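Local atomic coordinates of replication protein B (Plasmid RSF1010, PDB entry 3H20), a protein that primes replication of plasmid RSF1010, as the primase module of a protein that probably also nicks the DNA at the transfer origin during conjugation. Residues I10-I24 against R37-L51. Residues are numbered along the deposited sequence; the frame is centred on the assembly and turned at random.
Sequences IGRQLKAMGCERFDI and REWSAAEVLQNTPWL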
loop_
_atom_site.group_PDB
_atom_site.type_symbol
_atom_site.label_atom_id
_atom_site.label_comp_id
_atom_site.label_asym_id
_atom_site.label_seq_id
_atom_site.Cartn_x
_atom_site.Cartn_y
_atom_site.Cartn_z
ATOM N N ILE A 10 5.947 -6.576 -30.934
ATOM C CA ILE A 10 6.632 -7.027 -29.713
ATOM C C ILE A 10 8.082 -6.520 -29.725
ATOM O O ILE A 10 8.547 -5.924 -28.750
ATOM C CB ILE A 10 6.582 -8.575 -29.566
ATOM C CG1 ILE A 10 5.149 -9.045 -29.306
ATOM C CG2 ILE A 10 7.504 -9.068 -28.404
ATOM C CD1 ILE A 10 4.934 -10.581 -29.537
ATOM N N GLY A 11 8.776 -6.753 -30.836
ATOM C CA GLY A 11 10.161 -6.296 -31.014
ATOM C C GLY A 11 10.358 -4.802 -30.773
ATOM O O GLY A 11 11.282 -4.416 -30.059
ATOM N N ARG A 12 9.506 -3.967 -31.378
ATOM C CA ARG A 12 9.548 -2.512 -31.141
ATOM C C ARG A 12 9.222 -2.116 -29.706
ATOM O O ARG A 12 9.861 -1.211 -29.171
ATOM C CB ARG A 12 8.614 -1.747 -32.083
ATOM C CG ARG A 12 9.059 -1.724 -33.526
ATOM C CD ARG A 12 8.030 -1.021 -34.418
ATOM N NE ARG A 12 8.468 -1.080 -35.811
ATOM C CZ ARG A 12 7.813 -0.566 -36.851
ATOM N NH1 ARG A 12 6.651 0.063 -36.689
ATOM N NH2 ARG A 12 8.329 -0.679 -38.067
ATOM N N GLN A 13 8.236 -2.782 -29.092
ATOM C CA GLN A 13 7.855 -2.485 -27.698
ATOM C C GLN A 13 8.983 -2.815 -26.709
ATOM O O GLN A 13 9.316 -1.991 -25.849
ATOM C CB GLN A 13 6.528 -3.167 -27.292
ATOM C CG GLN A 13 6.089 -2.871 -25.826
ATOM C CD GLN A 13 4.636 -3.240 -25.491
ATOM O OE1 GLN A 13 3.809 -3.510 -26.377
ATOM N NE2 GLN A 13 4.309 -3.207 -24.189
ATOM N N LEU A 14 9.570 -4.008 -26.838
ATOM C CA LEU A 14 10.735 -4.404 -26.016
ATOM C C LEU A 14 11.929 -3.447 -26.149
ATOM O O LEU A 14 12.575 -3.121 -25.145
ATOM C CB LEU A 14 11.193 -5.846 -26.323
ATOM C CG LEU A 14 10.159 -6.980 -26.202
ATOM C CD1 LEU A 14 10.753 -8.335 -26.623
ATOM C CD2 LEU A 14 9.568 -7.069 -24.802
ATOM N N LYS A 15 12.228 -3.008 -27.371
ATOM C CA LYS A 15 13.328 -2.064 -27.580
ATOM C C LYS A 15 13.029 -0.733 -26.901
ATOM O O LYS A 15 13.911 -0.164 -26.247
ATOM C CB LYS A 15 13.630 -1.845 -29.073
ATOM C CG LYS A 15 14.771 -0.821 -29.343
ATOM C CD LYS A 15 14.898 -0.512 -30.833
ATOM C CE LYS A 15 15.591 0.826 -31.089
ATOM N NZ LYS A 15 15.824 1.019 -32.549
ATOM N N ALA A 16 11.787 -0.252 -27.046
ATOM C CA ALA A 16 11.386 1.044 -26.489
ATOM C C ALA A 16 11.387 1.001 -24.962
ATOM O O ALA A 16 11.725 1.995 -24.291
ATOM C CB ALA A 16 10.011 1.440 -27.001
ATOM N N MET A 17 10.989 -0.141 -24.415
ATOM C CA MET A 17 11.040 -0.352 -22.961
ATOM C C MET A 17 12.493 -0.452 -22.504
ATOM O O MET A 17 12.868 0.113 -21.479
ATOM C CB MET A 17 10.228 -1.577 -22.556
ATOM C CG MET A 17 8.696 -1.351 -22.650
ATOM S SD MET A 17 7.745 -2.835 -22.255
ATOM C CE MET A 17 7.749 -2.767 -20.460
ATOM N N GLY A 18 13.308 -1.162 -23.278
ATOM C CA GLY A 18 14.748 -1.167 -23.081
ATOM C C GLY A 18 15.315 -2.090 -22.020
ATOM O O GLY A 18 16.534 -2.101 -21.817
ATOM N N CYS A 19 14.461 -2.865 -21.350
ATOM C CA CYS A 19 14.923 -3.768 -20.287
ATOM C C CYS A 19 15.660 -4.986 -20.837
ATOM O O CYS A 19 15.402 -5.430 -21.970
ATOM C CB CYS A 19 13.753 -4.264 -19.430
ATOM S SG CYS A 19 12.514 -3.030 -19.046
ATOM N N GLU A 20 16.565 -5.528 -20.025
ATOM C CA GLU A 20 17.176 -6.823 -20.322
ATOM C C GLU A 20 16.198 -7.971 -20.072
ATOM O O GLU A 20 16.168 -8.939 -20.841
ATOM C CB GLU A 20 18.460 -7.027 -19.510
ATOM C CG GLU A 20 19.569 -6.023 -19.836
ATOM C CD GLU A 20 20.202 -6.235 -21.211
ATOM O OE1 GLU A 20 19.922 -7.273 -21.871
ATOM O OE2 GLU A 20 20.997 -5.363 -21.631
ATOM N N ARG A 21 15.407 -7.868 -19.001
ATOM C CA ARG A 21 14.462 -8.939 -18.641
ATOM C C ARG A 21 13.070 -8.393 -18.288
ATOM O O ARG A 21 12.944 -7.279 -17.756
ATOM C CB ARG A 21 15.014 -9.795 -17.493
ATOM C CG ARG A 21 16.346 -10.509 -17.803
ATOM C CD ARG A 21 16.755 -11.497 -16.705
ATOM N NE ARG A 21 15.962 -12.726 -16.725
ATOM C CZ ARG A 21 16.201 -13.778 -17.507
ATOM N NH1 ARG A 21 17.228 -13.782 -18.354
ATOM N NH2 ARG A 21 15.411 -14.838 -17.435
ATOM N N PHE A 22 12.043 -9.198 -18.577
ATOM C CA PHE A 22 10.637 -8.811 -18.444
ATOM C C PHE A 22 9.840 -9.916 -17.735
ATOM O O PHE A 22 10.165 -11.103 -17.867
ATOM C CB PHE A 22 10.005 -8.629 -19.839
ATOM C CG PHE A 22 10.650 -7.541 -20.687
ATOM C CD1 PHE A 22 11.736 -7.829 -21.512
ATOM C CD2 PHE A 22 10.148 -6.242 -20.664
ATOM C CE1 PHE A 22 12.324 -6.834 -22.301
ATOM C CE2 PHE A 22 10.728 -5.227 -21.442
ATOM C CZ PHE A 22 11.822 -5.534 -22.270
ATOM N N ASP A 23 8.792 -9.527 -17.012
ATOM C CA ASP A 23 7.758 -10.468 -16.597
ATOM C C ASP A 23 6.673 -10.438 -17.660
ATOM O O ASP A 23 6.214 -9.359 -18.047
ATOM C CB ASP A 23 7.133 -10.070 -15.257
ATOM C CG ASP A 23 8.100 -10.167 -14.115
ATOM O OD1 ASP A 23 8.961 -11.083 -14.136
ATOM O OD2 ASP A 23 7.990 -9.328 -13.197
ATOM N N ILE A 24 6.284 -11.612 -18.140
ATOM C CA ILE A 24 5.140 -11.735 -19.033
ATOM C C ILE A 24 4.013 -12.403 -18.250
ATOM O O ILE A 24 4.207 -13.454 -17.638
ATOM C CB ILE A 24 5.462 -12.564 -20.312
ATOM C CG1 ILE A 24 6.513 -11.864 -21.195
ATOM C CG2 ILE A 24 4.181 -12.889 -21.111
ATOM C CD1 ILE A 24 6.083 -10.512 -21.805
ATOM N N ARG A 37 5.738 -15.570 -16.201
ATOM C CA ARG A 37 7.084 -16.043 -16.548
ATOM C C ARG A 37 8.063 -14.878 -16.634
ATOM O O ARG A 37 7.688 -13.787 -17.047
ATOM C CB ARG A 37 7.089 -16.796 -17.889
ATOM C CG ARG A 37 5.953 -17.810 -18.124
ATOM C CD ARG A 37 5.890 -18.910 -17.083
ATOM N NE ARG A 37 7.149 -19.632 -16.923
ATOM C CZ ARG A 37 7.390 -20.492 -15.938
ATOM N NH1 ARG A 37 6.461 -20.737 -15.022
ATOM N NH2 ARG A 37 8.563 -21.109 -15.862
ATOM N N GLU A 38 9.315 -15.111 -16.245
ATOM C CA GLU A 38 10.369 -14.111 -16.422
ATOM C C GLU A 38 11.315 -14.540 -17.542
ATOM O O GLU A 38 11.879 -15.646 -17.504
ATOM C CB GLU A 38 11.151 -13.869 -15.125
ATOM C CG GLU A 38 12.142 -12.696 -15.231
ATOM C CD GLU A 38 13.132 -12.650 -14.078
ATOM O OE1 GLU A 38 12.704 -12.491 -12.912
ATOM O OE2 GLU A 38 14.347 -12.778 -14.340
ATOM N N TRP A 39 11.486 -13.647 -18.518
ATOM C CA TRP A 39 12.191 -13.939 -19.773
ATOM C C TRP A 39 13.042 -12.757 -20.251
ATOM O O TRP A 39 12.618 -11.607 -20.120
ATOM C CB TRP A 39 11.164 -14.223 -20.881
ATOM C CG TRP A 39 10.431 -15.552 -20.789
ATOM C CD1 TRP A 39 10.905 -16.721 -20.278
ATOM C CD2 TRP A 39 9.113 -15.834 -21.287
ATOM N NE1 TRP A 39 9.953 -17.713 -20.401
ATOM C CE2 TRP A 39 8.849 -17.194 -21.024
ATOM C CE3 TRP A 39 8.129 -15.062 -21.931
ATOM C CZ2 TRP A 39 7.632 -17.807 -21.367
ATOM C CZ3 TRP A 39 6.918 -15.673 -22.276
ATOM C CH2 TRP A 39 6.688 -17.036 -21.994
ATOM N N SER A 40 14.207 -13.035 -20.842
ATOM C CA SER A 40 14.930 -12.004 -21.609
ATOM C C SER A 40 14.067 -11.560 -22.795
ATOM O O SER A 40 13.112 -12.251 -23.160
ATOM C CB SER A 40 16.284 -12.532 -22.111
ATOM O OG SER A 40 16.110 -13.621 -23.004
ATOM N N ALA A 41 14.385 -10.409 -23.384
ATOM C CA ALA A 41 13.729 -9.977 -24.615
ATOM C C ALA A 41 13.774 -11.061 -25.711
ATOM O O ALA A 41 12.767 -11.312 -26.383
ATOM C CB ALA A 41 14.343 -8.647 -25.123
ATOM N N ALA A 42 14.930 -11.714 -25.870
ATOM C CA ALA A 42 15.092 -12.812 -26.832
ATOM C C ALA A 42 14.137 -13.972 -26.543
ATOM O O ALA A 42 13.586 -14.591 -27.478
ATOM C CB ALA A 42 16.553 -13.305 -26.842
ATOM N N GLU A 43 13.951 -14.273 -25.254
ATOM C CA GLU A 43 13.044 -15.339 -24.825
ATOM C C GLU A 43 11.560 -14.976 -25.026
ATOM O O GLU A 43 10.753 -15.853 -25.337
ATOM C CB GLU A 43 13.330 -15.779 -23.373
ATOM C CG GLU A 43 14.706 -16.427 -23.171
ATOM C CD GLU A 43 15.084 -16.637 -21.701
ATOM O OE1 GLU A 43 14.606 -15.887 -20.827
ATOM O OE2 GLU A 43 15.882 -17.554 -21.425
ATOM N N VAL A 44 11.206 -13.699 -24.861
ATOM C CA VAL A 44 9.835 -13.226 -25.135
ATOM C C VAL A 44 9.493 -13.496 -26.612
ATOM O O VAL A 44 8.457 -14.085 -26.924
ATOM C CB VAL A 44 9.644 -11.718 -24.815
ATOM C CG1 VAL A 44 8.204 -11.272 -25.120
ATOM C CG2 VAL A 44 9.990 -11.413 -23.335
ATOM N N LEU A 45 10.393 -13.088 -27.506
ATOM C CA LEU A 45 10.236 -13.341 -28.938
ATOM C C LEU A 45 10.210 -14.832 -29.286
ATOM O O LEU A 45 9.405 -15.269 -30.125
ATOM C CB LEU A 45 11.317 -12.571 -29.731
ATOM C CG LEU A 45 11.076 -11.040 -29.744
ATOM C CD1 LEU A 45 12.297 -10.240 -30.209
ATOM C CD2 LEU A 45 9.875 -10.677 -30.621
ATOM N N GLN A 46 11.064 -15.618 -28.622
ATOM C CA GLN A 46 11.110 -17.074 -28.806
ATOM C C GLN A 46 9.780 -17.736 -28.440
ATOM O O GLN A 46 9.429 -18.795 -28.973
ATOM C CB GLN A 46 12.215 -17.667 -27.920
ATOM C CG GLN A 46 12.657 -19.067 -28.269
ATOM C CD GLN A 46 13.663 -19.643 -27.270
ATOM O OE1 GLN A 46 14.061 -18.979 -26.315
ATOM N NE2 GLN A 46 14.081 -20.880 -27.502
ATOM N N ASN A 47 9.059 -17.117 -27.509
ATOM C CA ASN A 47 7.794 -17.677 -27.005
ATOM C C ASN A 47 6.538 -17.094 -27.664
ATOM O O ASN A 47 5.419 -17.363 -27.235
ATOM C CB ASN A 47 7.729 -17.526 -25.480
ATOM C CG ASN A 47 8.507 -18.605 -24.760
ATOM O OD1 ASN A 47 8.050 -19.741 -24.655
ATOM N ND2 ASN A 47 9.699 -18.263 -24.274
ATOM N N THR A 48 6.722 -16.316 -28.722
ATOM C CA THR A 48 5.591 -15.692 -29.414
ATOM C C THR A 48 4.547 -16.717 -29.934
ATOM O O THR A 48 3.342 -16.489 -29.791
ATOM C CB THR A 48 6.069 -14.710 -30.502
ATOM O OG1 THR A 48 6.826 -13.663 -29.873
ATOM C CG2 THR A 48 4.885 -14.052 -31.238
ATOM N N PRO A 49 4.999 -17.844 -30.521
ATOM C CA PRO A 49 4.005 -18.849 -30.911
ATOM C C PRO A 49 3.128 -19.289 -29.733
ATOM O O PRO A 49 1.917 -19.369 -29.880
ATOM C CB PRO A 49 4.867 -20.021 -31.405
ATOM C CG PRO A 49 6.096 -19.371 -31.934
ATOM C CD PRO A 49 6.361 -18.257 -30.918
ATOM N N TRP A 50 3.732 -19.566 -28.578
ATOM C CA TRP A 50 2.945 -19.994 -27.414
ATOM C C TRP A 50 1.977 -18.891 -26.947
ATOM O O TRP A 50 0.818 -19.177 -26.636
ATOM C CB TRP A 50 3.844 -20.459 -26.265
ATOM C CG TRP A 50 3.072 -20.940 -25.075
ATOM C CD1 TRP A 50 2.248 -22.030 -25.010
ATOM C CD2 TRP A 50 3.033 -20.333 -23.781
ATOM N NE1 TRP A 50 1.707 -22.141 -23.753
ATOM C CE2 TRP A 50 2.176 -21.116 -22.977
ATOM C CE3 TRP A 50 3.640 -19.196 -23.223
ATOM C CZ2 TRP A 50 1.905 -20.801 -21.637
ATOM C CZ3 TRP A 50 3.374 -18.885 -21.884
ATOM C CH2 TRP A 50 2.513 -19.687 -21.112
ATOM N N LEU A 51 2.456 -17.646 -26.902
ATOM C CA LEU A 51 1.628 -16.499 -26.485
ATOM C C LEU A 51 0.427 -16.285 -27.410
ATOM O O LEU A 51 -0.673 -16.003 -26.939
ATOM C CB LEU A 51 2.460 -15.201 -26.379
ATOM C CG LEU A 51 3.604 -15.171 -25.337
ATOM C CD1 LEU A 51 4.404 -13.878 -25.480
ATOM C CD2 LEU A 51 3.089 -15.329 -23.904
HETATM O O HOH W 1 17.645 -16.254 -19.534
HETATM O O HOH W 2 14.623 -17.105 -18.404
HETATM O O HOH W 3 10.627 -10.969 -12.181
#
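E43 OE1 has three polar partners: S40 N at 2.9 Å, a water that donates to it and accepts from R21 NH2, and, more loosely, R21 NH2 itself in a long salt bridge of 3.6 Å. The setting is a β-hairpin in the primase N-terminal domain, strand 34-40 forming the edge of the sheet beside strand 21-28, with helix segments 10-17 and 41-46 running nearly antiparallel (163°) on the face that carries F22 and I24. Antiparallel pairing is evident from F22 with W39 and I24 with R37, each joined by two backbone bonds. On the other face, R21 NE donates to the anti lone pair of E38 OE2 at 2.9 Å, with guanidinium and carboxylate planes 65° apart. A bend at chi3 (75°) turns the guanidinium back so that one face lies over S40 N. A methionine in place of R21 would probably leave the E38 carboxylate without its cation and E43 with its S40 N bond but no charged mate. S40 also caps the helix, its OG accepting from E43 N to complete a capping box. Between sheet and helices, A41 CB meets the edge of the F22 ring at CE1, while L14 CD2 sits over the centre of that ring. I24 CG1 approaches W39 CE3 at 3.7 Å, and I24 CD1 meets V44 CG1 at 4.0 Å.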